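Side-chain contacts in endo-beta-mannanase (Opitutaceae bacterium TAV5, PDB 7BOB), which hydrolyses beta-1,4-mannosidic linkages as a family 5 glycoside hydrolase, probably releasing mannose units from the ends of mannan chains in the termite hindgut: residues R83-C88 and L93-S98; T136-L141 and C149-G154; N23-S28 and E32-W37; L190-C195 and L278-G283; W103-I108 and L315-K320. All blocks are in the same frame, centred on the assembly; numbering follows the deposited sequence.

Contact 1. Residues R83-C88 and L93-S98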
# COMPACT_ATOMS: atom_id res chain seq x y z
N ARG A 83 1.44 34.84 -34.43
CA ARG A 83 1.55 36.22 -33.96
C ARG A 83 2.46 36.30 -32.72
O ARG A 83 3.25 37.24 -32.59
CB ARG A 83 0.16 36.80 -33.67
CG ARG A 83 -0.77 36.87 -34.95
CD ARG A 83 -2.04 37.72 -34.74
NE ARG A 83 -1.66 39.10 -34.47
CZ ARG A 83 -2.36 40.18 -34.82
NH1 ARG A 83 -3.52 40.06 -35.46
NH2 ARG A 83 -1.89 41.40 -34.52
N LEU A 84 2.37 35.31 -31.82
CA LEU A 84 3.24 35.28 -30.65
C LEU A 84 4.69 35.09 -31.06
O LEU A 84 5.56 35.85 -30.62
CB LEU A 84 2.80 34.17 -29.68
CG LEU A 84 3.45 34.07 -28.30
CD1 LEU A 84 3.35 35.39 -27.55
CD2 LEU A 84 2.77 32.95 -27.50
N LEU A 85 4.99 34.08 -31.89
CA LEU A 85 6.36 33.83 -32.32
C LEU A 85 6.97 35.08 -32.93
O LEU A 85 8.11 35.45 -32.63
CB LEU A 85 6.40 32.70 -33.34
CG LEU A 85 5.97 31.34 -32.77
CD1 LEU A 85 5.68 30.34 -33.88
CD2 LEU A 85 7.06 30.82 -31.82
N ASP A 86 6.18 35.76 -33.76
CA ASP A 86 6.61 37.01 -34.39
C ASP A 86 6.88 38.09 -33.35
O ASP A 86 7.95 38.72 -33.35
CB ASP A 86 5.53 37.44 -35.37
CG ASP A 86 6.04 38.34 -36.43
OD1 ASP A 86 6.60 37.81 -37.42
OD2 ASP A 86 5.85 39.57 -36.29
N ALA A 87 5.94 38.29 -32.42
CA ALA A 87 6.11 39.34 -31.43
C ALA A 87 7.32 39.11 -30.53
O ALA A 87 7.97 40.08 -30.12
CB ALA A 87 4.83 39.47 -30.61
N CYS A 88 7.63 37.84 -30.18
CA CYS A 88 8.83 37.56 -29.38
C CYS A 88 10.10 37.85 -30.16
O CYS A 88 11.06 38.39 -29.61
CB CYS A 88 8.89 36.11 -28.90
SG CYS A 88 7.52 35.55 -27.88
N LEU A 93 13.28 38.08 -27.76
CA LEU A 93 12.97 36.94 -26.92
C LEU A 93 12.89 35.70 -27.80
O LEU A 93 12.13 35.67 -28.77
CB LEU A 93 11.65 37.17 -26.17
CG LEU A 93 11.63 38.44 -25.32
CD1 LEU A 93 10.21 38.72 -24.86
CD2 LEU A 93 12.59 38.32 -24.13
N ARG A 94 13.72 34.69 -27.48
CA ARG A 94 13.68 33.39 -28.14
C ARG A 94 12.59 32.54 -27.51
O ARG A 94 12.67 32.20 -26.32
CB ARG A 94 15.04 32.69 -28.07
CG ARG A 94 16.23 33.56 -28.50
CD ARG A 94 17.55 32.78 -28.60
NE ARG A 94 17.56 31.89 -29.77
CZ ARG A 94 18.42 31.98 -30.78
NH1 ARG A 94 19.37 32.92 -30.80
NH2 ARG A 94 18.32 31.11 -31.79
N PRO A 95 11.54 32.19 -28.25
CA PRO A 95 10.46 31.38 -27.67
C PRO A 95 10.92 29.96 -27.41
O PRO A 95 11.66 29.36 -28.20
CB PRO A 95 9.36 31.43 -28.73
CG PRO A 95 10.09 31.75 -30.02
CD PRO A 95 11.26 32.61 -29.64
N GLN A 96 10.49 29.40 -26.29
CA GLN A 96 10.71 27.98 -26.02
C GLN A 96 9.32 27.37 -25.93
O GLN A 96 8.71 27.35 -24.85
CB GLN A 96 11.53 27.74 -24.76
CG GLN A 96 11.88 26.27 -24.57
CD GLN A 96 12.75 26.02 -23.34
OE1 GLN A 96 12.26 25.63 -22.28
NE2 GLN A 96 14.05 26.28 -23.47
N PRO A 97 8.77 26.89 -27.04
CA PRO A 97 7.38 26.42 -27.04
C PRO A 97 7.32 24.99 -26.53
O PRO A 97 8.16 24.16 -26.87
CB PRO A 97 6.97 26.51 -28.52
CG PRO A 97 8.25 26.24 -29.25
CD PRO A 97 9.38 26.80 -28.38
N SER A 98 6.31 24.71 -25.71
CA SER A 98 6.14 23.41 -25.08
C SER A 98 4.89 22.77 -25.65
O SER A 98 3.81 23.36 -25.56
CB SER A 98 6.05 23.55 -23.56
OG SER A 98 6.01 22.29 -22.90
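The puckered ring of Pro95 meets Leu85 and Cys88 along its rim, and the backbone carbonyl of Cys88 is the flat group that Leu93 approaches. Leu85 meets the Pro95 ring at its CB-CG side. Cys88 CB lies 4.3 Å from Pro95 CD. Beyond the contact, the ring also touches Phe59 and Leu148. One branch of Leu85 does the touching: CD2 comes to 3.6 Å from Pro95 CG. The two side chains cross at about a right angle. In Leu85, CG stands anti to the carbonyl carbon (chi1 -65°), which carries the branch out to the strand although its CB is directed neither toward the strand nor away from it.

The carbonyl of Cys88 receives the N-H of Leu93. Cys88 O and Leu93 N are 2.9 Å apart and the bond is fairly straight, 159° at the hydrogen. The donor is tilted 32° from the carbonyl plane. This bond bridges the short turn that joins helix 75-89 to strand 94-101. The contact is thus the return from helix to strand in a beta-alpha-beta unit (strand 56-62, helix 75-89, strand 94-101) of the (beta/alpha)8 barrel, with the helix packed on the outside of the strand. The turn also brings the two side chains together at their roots. Cys88 CB is 4.0 Å from Leu93 CB, and it lies 3.3 Å from Leu93 O.

All four touching residues are buried. Cys88 further packs on Leu46 of helix 39-51 and on Val57 of strand 56-62. Leu85 also reaches Leu141 of helix 124-141.

Contact 2. Residues T136-L141 and C149-G154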
# COMPACT_ATOMS: atom_id res chain seq x y z
N THR A 136 2.62 18.66 -36.76
CA THR A 136 1.85 19.84 -37.17
C THR A 136 2.38 21.11 -36.52
O THR A 136 2.55 22.13 -37.19
CB THR A 136 0.39 19.66 -36.82
OG1 THR A 136 -0.13 18.51 -37.49
CG2 THR A 136 -0.38 20.91 -37.23
N ILE A 137 2.58 21.09 -35.21
CA ILE A 137 3.07 22.29 -34.54
C ILE A 137 4.46 22.64 -35.05
O ILE A 137 4.72 23.80 -35.39
CB ILE A 137 3.06 22.12 -33.01
CG1 ILE A 137 1.65 21.74 -32.52
CG2 ILE A 137 3.52 23.41 -32.35
CD1 ILE A 137 0.57 22.76 -32.88
N THR A 138 5.35 21.65 -35.13
CA THR A 138 6.69 21.90 -35.65
C THR A 138 6.64 22.55 -37.03
O THR A 138 7.42 23.46 -37.32
CB THR A 138 7.50 20.61 -35.69
OG1 THR A 138 7.44 19.95 -34.42
CG2 THR A 138 8.96 20.90 -36.00
N THR A 139 5.71 22.11 -37.88
CA THR A 139 5.51 22.76 -39.17
C THR A 139 5.30 24.25 -39.00
O THR A 139 5.92 25.06 -39.69
CB THR A 139 4.34 22.12 -39.91
OG1 THR A 139 4.78 20.90 -40.53
CG2 THR A 139 3.81 23.05 -40.98
N HIS A 140 4.47 24.65 -38.03
CA HIS A 140 4.20 26.07 -37.83
C HIS A 140 5.32 26.80 -37.11
O HIS A 140 5.30 28.04 -37.09
CB HIS A 140 2.90 26.25 -37.07
CG HIS A 140 1.70 25.99 -37.91
ND1 HIS A 140 0.97 27.01 -38.49
CD2 HIS A 140 1.14 24.83 -38.32
CE1 HIS A 140 -0.01 26.48 -39.20
NE2 HIS A 140 0.07 25.17 -39.11
N LEU A 141 6.27 26.09 -36.51
CA LEU A 141 7.45 26.72 -35.94
C LEU A 141 8.58 26.87 -36.94
O LEU A 141 9.49 27.68 -36.71
CB LEU A 141 7.98 25.91 -34.74
CG LEU A 141 7.02 25.57 -33.61
CD1 LEU A 141 7.68 24.56 -32.69
CD2 LEU A 141 6.67 26.83 -32.84
N CYS A 149 14.50 28.85 -28.84
CA CYS A 149 15.42 28.39 -27.81
C CYS A 149 15.12 26.92 -27.55
O CYS A 149 14.73 26.56 -26.44
CB CYS A 149 15.30 29.22 -26.54
SG CYS A 149 16.50 28.79 -25.21
N GLY A 150 15.23 26.08 -28.58
CA GLY A 150 14.85 24.69 -28.47
C GLY A 150 13.34 24.50 -28.51
O GLY A 150 12.55 25.43 -28.33
N ILE A 151 12.92 23.27 -28.77
CA ILE A 151 11.52 22.88 -28.70
C ILE A 151 11.33 21.99 -27.47
O ILE A 151 11.99 20.95 -27.34
CB ILE A 151 11.06 22.17 -29.98
CG1 ILE A 151 11.17 23.15 -31.18
CG2 ILE A 151 9.63 21.61 -29.80
CD1 ILE A 151 11.10 22.47 -32.53
N ASP A 152 10.42 22.40 -26.59
CA ASP A 152 10.12 21.69 -25.35
C ASP A 152 9.07 20.61 -25.62
O ASP A 152 7.93 20.92 -25.97
CB ASP A 152 9.64 22.68 -24.29
CG ASP A 152 9.61 22.07 -22.90
OD1 ASP A 152 10.46 21.20 -22.62
OD2 ASP A 152 8.74 22.47 -22.08
N LEU A 153 9.45 19.35 -25.43
CA LEU A 153 8.56 18.22 -25.70
C LEU A 153 7.22 18.36 -24.98
O LEU A 153 6.15 18.12 -25.55
CB LEU A 153 9.25 16.92 -25.29
CG LEU A 153 8.59 15.61 -25.73
CD1 LEU A 153 8.23 15.71 -27.22
CD2 LEU A 153 9.54 14.47 -25.47
N GLY A 154 7.26 18.73 -23.71
CA GLY A 154 6.03 18.97 -22.97
C GLY A 154 6.39 19.37 -21.56
O GLY A 154 7.56 19.35 -21.17
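The helix-to-strand step of a beta-alpha barrel brings Leu141, at the end of helix 124-141, against Ile151, at the start of strand 151-154. The two side chains reach toward each other and meet tip to tip. Leu141 CD1 is 4.0 Å from Ile151 CD1. The same methyl lies 4.1 Å from Ile151 CG1, so one leucine branch rests on the outer end of the longer isoleucine arm. That arm is placed by chi1: CG1 stands anti to the carbonyl carbon (-63°), while CG2 is anti to the backbone N.

Thr138, one turn earlier in the helix, adds a looser touch. Its CG2 methyl is 4.4 Å from Ile151 CD1. The hydroxyl is engaged elsewhere, in a hydrogen bond with Ala134 O inside the helix, and Thr138 thus offers the strand its methyl. The backbones stay well apart, with 8.5 Å between Thr138 CA and Ile151 CA.

Leu141 also touches Pro97 and Ile151 touches Leu99, both on strand 94-101. Thr138 packs on Ile182 of helix 168-183. This is dispersion packing alone, in the buried layer between sheet and helices that is typical of the (beta/alpha)8 barrel.

Contact 3. Residues N23-S28 and E32-W37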
# COMPACT_ATOMS: atom_id res chain seq x y z
N ASN A 23 8.81 31.45 -17.51
CA ASN A 23 7.64 30.76 -18.02
C ASN A 23 6.45 31.72 -17.99
O ASN A 23 6.33 32.54 -17.07
CB ASN A 23 7.35 29.52 -17.17
CG ASN A 23 8.50 28.52 -17.20
OD1 ASN A 23 8.50 27.58 -18.01
ND2 ASN A 23 9.48 28.70 -16.31
N TYR A 24 5.56 31.62 -18.99
CA TYR A 24 4.57 32.68 -19.20
C TYR A 24 3.15 32.18 -19.37
O TYR A 24 2.88 31.33 -20.22
CB TYR A 24 4.90 33.53 -20.43
CG TYR A 24 3.89 34.63 -20.63
CD1 TYR A 24 3.84 35.72 -19.76
CD2 TYR A 24 2.97 34.58 -21.66
CE1 TYR A 24 2.92 36.73 -19.93
CE2 TYR A 24 2.05 35.58 -21.84
CZ TYR A 24 2.02 36.65 -20.98
OH TYR A 24 1.08 37.64 -21.20
N TRP A 25 2.24 32.79 -18.61
CA TRP A 25 0.80 32.88 -18.88
C TRP A 25 0.39 34.32 -18.57
O TRP A 25 0.90 34.91 -17.62
CB TRP A 25 -0.07 31.94 -18.03
CG TRP A 25 0.05 30.48 -18.31
CD1 TRP A 25 0.61 29.54 -17.48
CD2 TRP A 25 -0.44 29.78 -19.45
NE1 TRP A 25 0.52 28.30 -18.06
CE2 TRP A 25 -0.12 28.41 -19.26
CE3 TRP A 25 -1.10 30.16 -20.62
CZ2 TRP A 25 -0.44 27.43 -20.20
CZ3 TRP A 25 -1.43 29.17 -21.55
CH2 TRP A 25 -1.10 27.83 -21.33
N PRO A 26 -0.54 34.91 -19.34
CA PRO A 26 -1.03 36.24 -18.97
C PRO A 26 -1.70 36.24 -17.61
O PRO A 26 -2.28 35.24 -17.18
CB PRO A 26 -2.06 36.55 -20.07
CG PRO A 26 -1.83 35.53 -21.13
CD PRO A 26 -1.30 34.33 -20.45
N ALA A 27 -1.61 37.38 -16.92
CA ALA A 27 -2.27 37.53 -15.62
C ALA A 27 -3.78 37.32 -15.71
O ALA A 27 -4.38 36.70 -14.81
CB ALA A 27 -2.00 38.92 -15.06
N SER A 28 -4.42 37.86 -16.75
CA SER A 28 -5.87 37.96 -16.74
C SER A 28 -6.57 36.64 -17.02
O SER A 28 -7.73 36.47 -16.62
CB SER A 28 -6.34 38.99 -17.77
OG SER A 28 -6.03 38.54 -19.07
N GLU A 32 -5.95 29.79 -19.91
CA GLU A 32 -6.90 29.98 -21.00
C GLU A 32 -6.39 30.94 -22.07
O GLU A 32 -7.19 31.43 -22.87
CB GLU A 32 -8.25 30.47 -20.44
CG GLU A 32 -8.97 29.46 -19.48
CD GLU A 32 -9.16 28.08 -20.11
OE1 GLU A 32 -9.61 28.04 -21.27
OE2 GLU A 32 -8.86 27.03 -19.46
N MET A 33 -5.07 31.20 -22.11
CA MET A 33 -4.51 32.25 -22.96
C MET A 33 -4.93 32.11 -24.42
O MET A 33 -5.26 33.11 -25.07
CB MET A 33 -2.98 32.23 -22.88
CG MET A 33 -2.31 33.20 -23.84
SD MET A 33 -0.51 33.06 -23.83
CE MET A 33 -0.30 31.43 -24.57
N TRP A 34 -4.87 30.90 -24.98
CA TRP A 34 -5.17 30.71 -26.39
C TRP A 34 -6.63 31.04 -26.70
O TRP A 34 -6.93 31.51 -27.81
CB TRP A 34 -4.84 29.29 -26.82
CG TRP A 34 -3.38 29.00 -26.66
CD1 TRP A 34 -2.80 28.18 -25.73
CD2 TRP A 34 -2.30 29.54 -27.44
NE1 TRP A 34 -1.43 28.17 -25.89
CE2 TRP A 34 -1.10 28.99 -26.93
CE3 TRP A 34 -2.23 30.43 -28.53
CZ2 TRP A 34 0.16 29.31 -27.47
CZ3 TRP A 34 -0.99 30.74 -29.07
CH2 TRP A 34 0.20 30.19 -28.53
N GLN A 35 -7.53 30.82 -25.75
CA GLN A 35 -8.95 31.12 -25.97
C GLN A 35 -9.25 32.60 -25.73
O GLN A 35 -9.98 33.22 -26.50
CB GLN A 35 -9.83 30.27 -25.05
CG GLN A 35 -9.68 28.76 -25.20
CD GLN A 35 -10.23 28.26 -26.54
OE1 GLN A 35 -11.07 28.92 -27.17
NE2 GLN A 35 -9.80 27.07 -26.94
N ALA A 36 -8.69 33.18 -24.66
CA ALA A 36 -9.03 34.56 -24.33
C ALA A 36 -8.25 35.57 -25.18
O ALA A 36 -8.75 36.67 -25.43
CB ALA A 36 -8.78 34.81 -22.84
N TRP A 37 -7.05 35.20 -25.64
CA TRP A 37 -6.09 36.00 -26.40
C TRP A 37 -6.16 37.50 -26.10
O TRP A 37 -6.67 38.27 -26.92
CB TRP A 37 -6.27 35.77 -27.90
CG TRP A 37 -5.02 36.12 -28.69
CD1 TRP A 37 -4.91 37.06 -29.67
CD2 TRP A 37 -3.72 35.53 -28.55
NE1 TRP A 37 -3.62 37.09 -30.16
CE2 TRP A 37 -2.87 36.15 -29.49
CE3 TRP A 37 -3.20 34.52 -27.74
CZ2 TRP A 37 -1.53 35.80 -29.63
CZ3 TRP A 37 -1.86 34.17 -27.87
CH2 TRP A 37 -1.04 34.81 -28.80
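Met33 is the bump of this contact, and Tyr24, Trp25 and Pro26 form the hollow that receives it. The side chain leaves the short helix with CG anti to the backbone N (chi1 175°), runs straight to SD, and then bends at chi3 (68°). Each of its atoms finds a wall. CB lies at the edge of the Trp25 ring, 3.6 Å from Trp25 CE3. CG sits 3.6 Å from Pro26 CG, and SD is 3.7 Å from Pro26 CD. The sulfur also makes Met-aromatic contacts with Tyr24 and Trp25, coming 4.1 Å from Tyr24 CE2. The bend turns CE back over a face of Trp34, offset toward the rim. Met33 CE stays 3.9 Å from Trp25 CZ3.

The long axis of Met33 crosses the three hollow-forming side chains at about right angles. Cut back to an alanine, this position would keep the touch on Trp25 CE3, but a gap would probably open between Pro26, Tyr24 and Trp34 where CG, SD and CE lie.

The polar ends have partners elsewhere: Tyr24 OH hydrogen-bonds Asp45 OD2 and Trp34 NE1 hydrogen-bonds Phe60 O. The loop after strand 20-23 is therefore held to helix 33-36 here by apolar and sulfur-aromatic packing.

Contact 4. Residues L190-C195 and L278-G283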
# COMPACT_ATOMS: atom_id res chain seq x y z
N LEU A 190 16.84 21.61 -31.44
CA LEU A 190 17.11 21.25 -30.06
C LEU A 190 15.78 20.95 -29.37
O LEU A 190 14.88 21.80 -29.33
CB LEU A 190 17.85 22.39 -29.34
CG LEU A 190 19.26 22.71 -29.85
CD1 LEU A 190 20.00 23.64 -28.91
CD2 LEU A 190 20.06 21.43 -30.08
N ILE A 191 15.65 19.72 -28.87
CA ILE A 191 14.47 19.27 -28.15
C ILE A 191 14.84 19.09 -26.68
O ILE A 191 15.86 18.48 -26.35
CB ILE A 191 13.90 17.97 -28.75
CG1 ILE A 191 13.71 18.14 -30.26
CG2 ILE A 191 12.58 17.61 -28.11
CD1 ILE A 191 13.32 16.87 -30.98
N LEU A 192 14.02 19.66 -25.80
CA LEU A 192 14.17 19.50 -24.37
C LEU A 192 13.05 18.60 -23.87
O LEU A 192 11.97 18.55 -24.47
CB LEU A 192 14.13 20.84 -23.64
CG LEU A 192 14.96 21.99 -24.23
CD1 LEU A 192 14.13 22.90 -25.10
CD2 LEU A 192 15.56 22.78 -23.10
N SER A 193 13.31 17.90 -22.77
CA SER A 193 12.31 16.98 -22.23
C SER A 193 11.17 17.71 -21.54
O SER A 193 10.01 17.34 -21.72
CB SER A 193 12.97 16.01 -21.24
OG SER A 193 13.11 16.61 -19.97
N GLY A 194 11.46 18.75 -20.76
CA GLY A 194 10.43 19.37 -19.94
C GLY A 194 10.19 18.71 -18.59
O GLY A 194 9.27 19.11 -17.87
N CYS A 195 10.99 17.71 -18.23
CA CYS A 195 10.80 16.94 -17.00
C CYS A 195 11.32 17.70 -15.77
O CYS A 195 12.09 18.66 -15.87
CB CYS A 195 11.51 15.59 -17.12
SG CYS A 195 10.72 14.46 -18.32
N LEU A 278 19.20 22.44 -18.50
CA LEU A 278 18.58 23.74 -18.38
C LEU A 278 17.75 23.80 -17.10
O LEU A 278 16.89 22.93 -16.88
CB LEU A 278 17.67 24.02 -19.59
CG LEU A 278 16.80 25.27 -19.55
CD1 LEU A 278 17.75 26.47 -19.49
CD2 LEU A 278 15.88 25.43 -20.77
N LEU A 279 17.97 24.82 -16.28
CA LEU A 279 17.09 25.06 -15.14
C LEU A 279 15.82 25.69 -15.70
O LEU A 279 15.63 26.91 -15.69
CB LEU A 279 17.74 25.96 -14.10
CG LEU A 279 16.94 26.10 -12.79
CD1 LEU A 279 16.78 24.75 -12.12
CD2 LEU A 279 17.57 27.11 -11.81
N GLN A 280 14.94 24.82 -16.21
CA GLN A 280 13.81 25.26 -17.02
C GLN A 280 12.69 25.89 -16.20
O GLN A 280 11.85 26.61 -16.76
CB GLN A 280 13.26 24.08 -17.81
CG GLN A 280 12.25 24.44 -18.88
CD GLN A 280 11.73 23.21 -19.54
OE1 GLN A 280 11.36 22.24 -18.85
NE2 GLN A 280 11.71 23.20 -20.86
N GLU A 281 12.68 25.63 -14.90
CA GLU A 281 11.69 26.18 -13.97
C GLU A 281 12.36 26.28 -12.62
O GLU A 281 12.87 25.27 -12.11
CB GLU A 281 10.46 25.28 -13.81
CG GLU A 281 9.42 25.30 -14.90
CD GLU A 281 8.23 24.38 -14.53
OE1 GLU A 281 8.01 24.13 -13.31
OE2 GLU A 281 7.56 23.88 -15.45
N PHE A 282 12.32 27.46 -12.02
CA PHE A 282 12.66 27.58 -10.62
C PHE A 282 11.82 28.70 -10.05
O PHE A 282 11.44 29.62 -10.77
CB PHE A 282 14.16 27.84 -10.43
CG PHE A 282 14.55 29.23 -10.76
CD1 PHE A 282 14.72 29.62 -12.09
CD2 PHE A 282 14.69 30.18 -9.76
CE1 PHE A 282 15.07 30.93 -12.40
CE2 PHE A 282 15.02 31.49 -10.06
CZ PHE A 282 15.22 31.86 -11.38
N GLY A 283 11.51 28.61 -8.76
CA GLY A 283 10.66 29.62 -8.16
C GLY A 283 10.75 29.56 -6.66
O GLY A 283 11.27 28.59 -6.10
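Gln280 reaches across to Gly194 with an almost fully extended side chain. CB points toward the 190-195 segment, and CG follows anti to the backbone N (chi1 -169°). The next torsion is also extended, which carries CD to 4.1 Å from Gly194 CA. The amide then forks. OE1 lies 3.2 Å from Gly194 CA and accepts a hydrogen bond from His240 NE2. NE2 is 4.4 Å from Leu192 CB and bonds both Gln96 OE1 and Asp152 OD1. Three bonds thus fix the rotation of a buried amide.

Gly194 has a positive phi (85°), and a side chain there would collide with the preceding carbonyl O. A leucine in place of Gln280 would probably leave His240, Gln96 and Asp152 without this shared partner.

Beside the amide, the leucines Leu192 and Leu278 cross obliquely. Their CD2 methyls are only 3.5 Å apart, a tight fit. Ser193 OG accepts from Cys195 N at 3.0 Å, an ST turn that shapes the chain after the short strand.

Strand 237-241 runs between strands 191-192 and 277-282 in the barrel. Its Thr238 touches both Leu192 and Gln280. Ile191 packs on Thr179 and Ile182 of helix 168-183.

Contact 5. Residues W103-I108 and L315-K320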
# COMPACT_ATOMS: atom_id res chain seq x y z
N TRP A 103 0.09 18.62 -18.46
CA TRP A 103 0.18 18.97 -17.04
C TRP A 103 0.50 20.45 -16.87
O TRP A 103 1.43 20.96 -17.51
CB TRP A 103 1.28 18.13 -16.41
CG TRP A 103 1.49 18.30 -14.92
CD1 TRP A 103 2.26 19.25 -14.31
CD2 TRP A 103 0.98 17.46 -13.88
NE1 TRP A 103 2.25 19.06 -12.95
CE2 TRP A 103 1.47 17.97 -12.66
CE3 TRP A 103 0.14 16.33 -13.87
CZ2 TRP A 103 1.15 17.39 -11.42
CZ3 TRP A 103 -0.17 15.75 -12.63
CH2 TRP A 103 0.34 16.29 -11.43
N MET A 104 -0.25 21.14 -16.01
CA MET A 104 -0.06 22.59 -15.86
C MET A 104 -0.73 23.09 -14.59
O MET A 104 -1.97 23.12 -14.52
CB MET A 104 -0.62 23.31 -17.09
CG MET A 104 -0.44 24.82 -17.02
SD MET A 104 1.30 25.30 -16.69
CE MET A 104 2.16 24.52 -18.06
N SER A 105 0.08 23.48 -13.60
CA SER A 105 -0.36 24.20 -12.39
C SER A 105 -1.43 23.45 -11.59
O SER A 105 -2.31 24.08 -10.97
CB SER A 105 -0.89 25.58 -12.75
OG SER A 105 0.09 26.25 -13.47
N GLY A 106 -1.39 22.12 -11.57
CA GLY A 106 -2.35 21.35 -10.83
C GLY A 106 -3.54 20.87 -11.64
O GLY A 106 -4.36 20.12 -11.11
N GLY A 107 -3.65 21.29 -12.90
CA GLY A 107 -4.65 20.76 -13.80
C GLY A 107 -4.01 19.90 -14.88
O GLY A 107 -2.78 19.90 -15.08
N ILE A 108 -4.86 19.19 -15.61
CA ILE A 108 -4.45 18.38 -16.75
C ILE A 108 -5.41 18.68 -17.89
O ILE A 108 -6.64 18.57 -17.72
CB ILE A 108 -4.42 16.88 -16.44
CG1 ILE A 108 -3.52 16.60 -15.21
CG2 ILE A 108 -3.88 16.12 -17.63
CD1 ILE A 108 -3.25 15.12 -14.93
N LEU A 315 15.04 29.89 -16.05
CA LEU A 315 13.71 30.39 -16.38
C LEU A 315 12.85 30.34 -15.13
O LEU A 315 12.62 29.27 -14.55
CB LEU A 315 13.06 29.56 -17.50
CG LEU A 315 13.85 29.48 -18.81
CD1 LEU A 315 13.10 28.62 -19.81
CD2 LEU A 315 14.07 30.88 -19.37
N TRP A 316 12.37 31.51 -14.71
CA TRP A 316 11.58 31.63 -13.51
C TRP A 316 10.14 31.15 -13.73
O TRP A 316 9.60 31.24 -14.84
CB TRP A 316 11.60 33.09 -13.06
CG TRP A 316 10.59 33.45 -12.05
CD1 TRP A 316 9.31 33.87 -12.27
CD2 TRP A 316 10.78 33.45 -10.64
NE1 TRP A 316 8.69 34.15 -11.08
CE2 TRP A 316 9.57 33.89 -10.06
CE3 TRP A 316 11.86 33.14 -9.80
CZ2 TRP A 316 9.40 34.00 -8.68
CZ3 TRP A 316 11.69 33.26 -8.43
CH2 TRP A 316 10.47 33.70 -7.88
N TRP A 317 9.52 30.63 -12.67
CA TRP A 317 8.09 30.31 -12.65
C TRP A 317 7.39 31.20 -11.63
O TRP A 317 7.69 31.11 -10.44
CB TRP A 317 7.81 28.83 -12.29
CG TRP A 317 6.36 28.58 -12.56
CD1 TRP A 317 5.29 29.01 -11.80
CD2 TRP A 317 5.80 27.98 -13.73
NE1 TRP A 317 4.10 28.68 -12.43
CE2 TRP A 317 4.39 28.05 -13.61
CE3 TRP A 317 6.35 27.36 -14.86
CZ2 TRP A 317 3.53 27.55 -14.59
CZ3 TRP A 317 5.49 26.86 -15.84
CH2 TRP A 317 4.10 26.96 -15.70
N CYS A 318 6.44 32.01 -12.06
CA CYS A 318 6.15 32.31 -13.46
C CYS A 318 6.12 33.85 -13.58
O CYS A 318 6.34 34.57 -12.58
CB CYS A 318 4.82 31.67 -13.89
SG CYS A 318 3.42 32.33 -12.95
N PHE A 319 5.86 34.39 -14.77
CA PHE A 319 6.17 35.80 -14.99
C PHE A 319 5.27 36.71 -14.17
O PHE A 319 5.75 37.63 -13.50
CB PHE A 319 6.08 36.16 -16.47
CG PHE A 319 6.56 37.56 -16.79
CD1 PHE A 319 7.82 37.99 -16.36
CD2 PHE A 319 5.75 38.45 -17.47
CE1 PHE A 319 8.27 39.30 -16.64
CE2 PHE A 319 6.18 39.75 -17.77
CZ PHE A 319 7.45 40.18 -17.34
N LYS A 320 3.95 36.48 -14.22
CA LYS A 320 2.95 37.36 -13.62
C LYS A 320 2.20 36.63 -12.52
O LYS A 320 2.07 35.40 -12.55
CB LYS A 320 1.91 37.82 -14.66
CG LYS A 320 2.45 38.79 -15.72
CD LYS A 320 2.81 40.14 -15.12
CE LYS A 320 1.62 41.09 -15.10
NZ LYS A 320 1.48 41.80 -16.40
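Met104 leaves its backbone with CG anti to N (chi1 -179°) and then curls at chi2 (53°) and again at chi3, which brings the sulfur to the edge of the Trp317 ring. The indole comes to meet it, its own CG likewise anti to the backbone N. Met104 SD lies 3.4 Å from Trp317 CH2 and 3.8 Å from Trp317 CZ2. It sits beside the six-membered ring, 77° off the ring normal, in a Met-aromatic contact. The methyl follows alongside, with Met104 CE 3.9 Å from Trp317 CH2.

Ser105 adds a lighter touch: its OG is 3.8 Å from Trp317 CZ2. That hydroxyl also has a weak hydrogen bond to Glu335.

The first segment is a small hairpin closed by a type I' turn from Met104 to Gly107. Two backbone bonds of 3.0 Å each, Met104 N to Gly107 O and Gly107 N to Met104 O, pin it. The second segment leaves strand 311-316, the eighth of the barrel. The peptide bond between Trp317 and Cys318 is cis. A tryptophan followed by a non-proline cis peptide at this point is a familiar feature of clan GH-A glycosidases, where the ring lines the sugar-binding cleft, and Trp317 probably does the same here. The cis bond places Cys318 CB over one face of the Trp317 ring, 3.3 Å above its plane. Asn23 and Tyr242 touch the same indole, while Trp25, Phe60 and Asn155 pack on Met104.

In the fold
All five contacts belong to the N-terminal (beta/alpha)8 barrel. Contacts 1 and 2 are successive helix-to-strand returns, 11 Å apart between centres; Ser98 OG bonds Asp152 OD2 across adjacent strands. Gln96 OE1 and Gln280 NE2, 2.9 Å apart, join contact 1 to contact 4 inside the barrel. Contact 3 touches contact 1 where Trp34 and Trp37 meet Leu84. Contacts 3 and 5, also 11 Å apart, share the backbone pairing of Asn23 with Trp316. Contact 4 is nested within the chain loop closed by contact 5. Glu281 CD lies 3.5 Å from Trp317 CE3. Glu281 stands at the end of strand 277-282, the position of the catalytic nucleophile in family 5 enzymes, and is probably the nucleophile here.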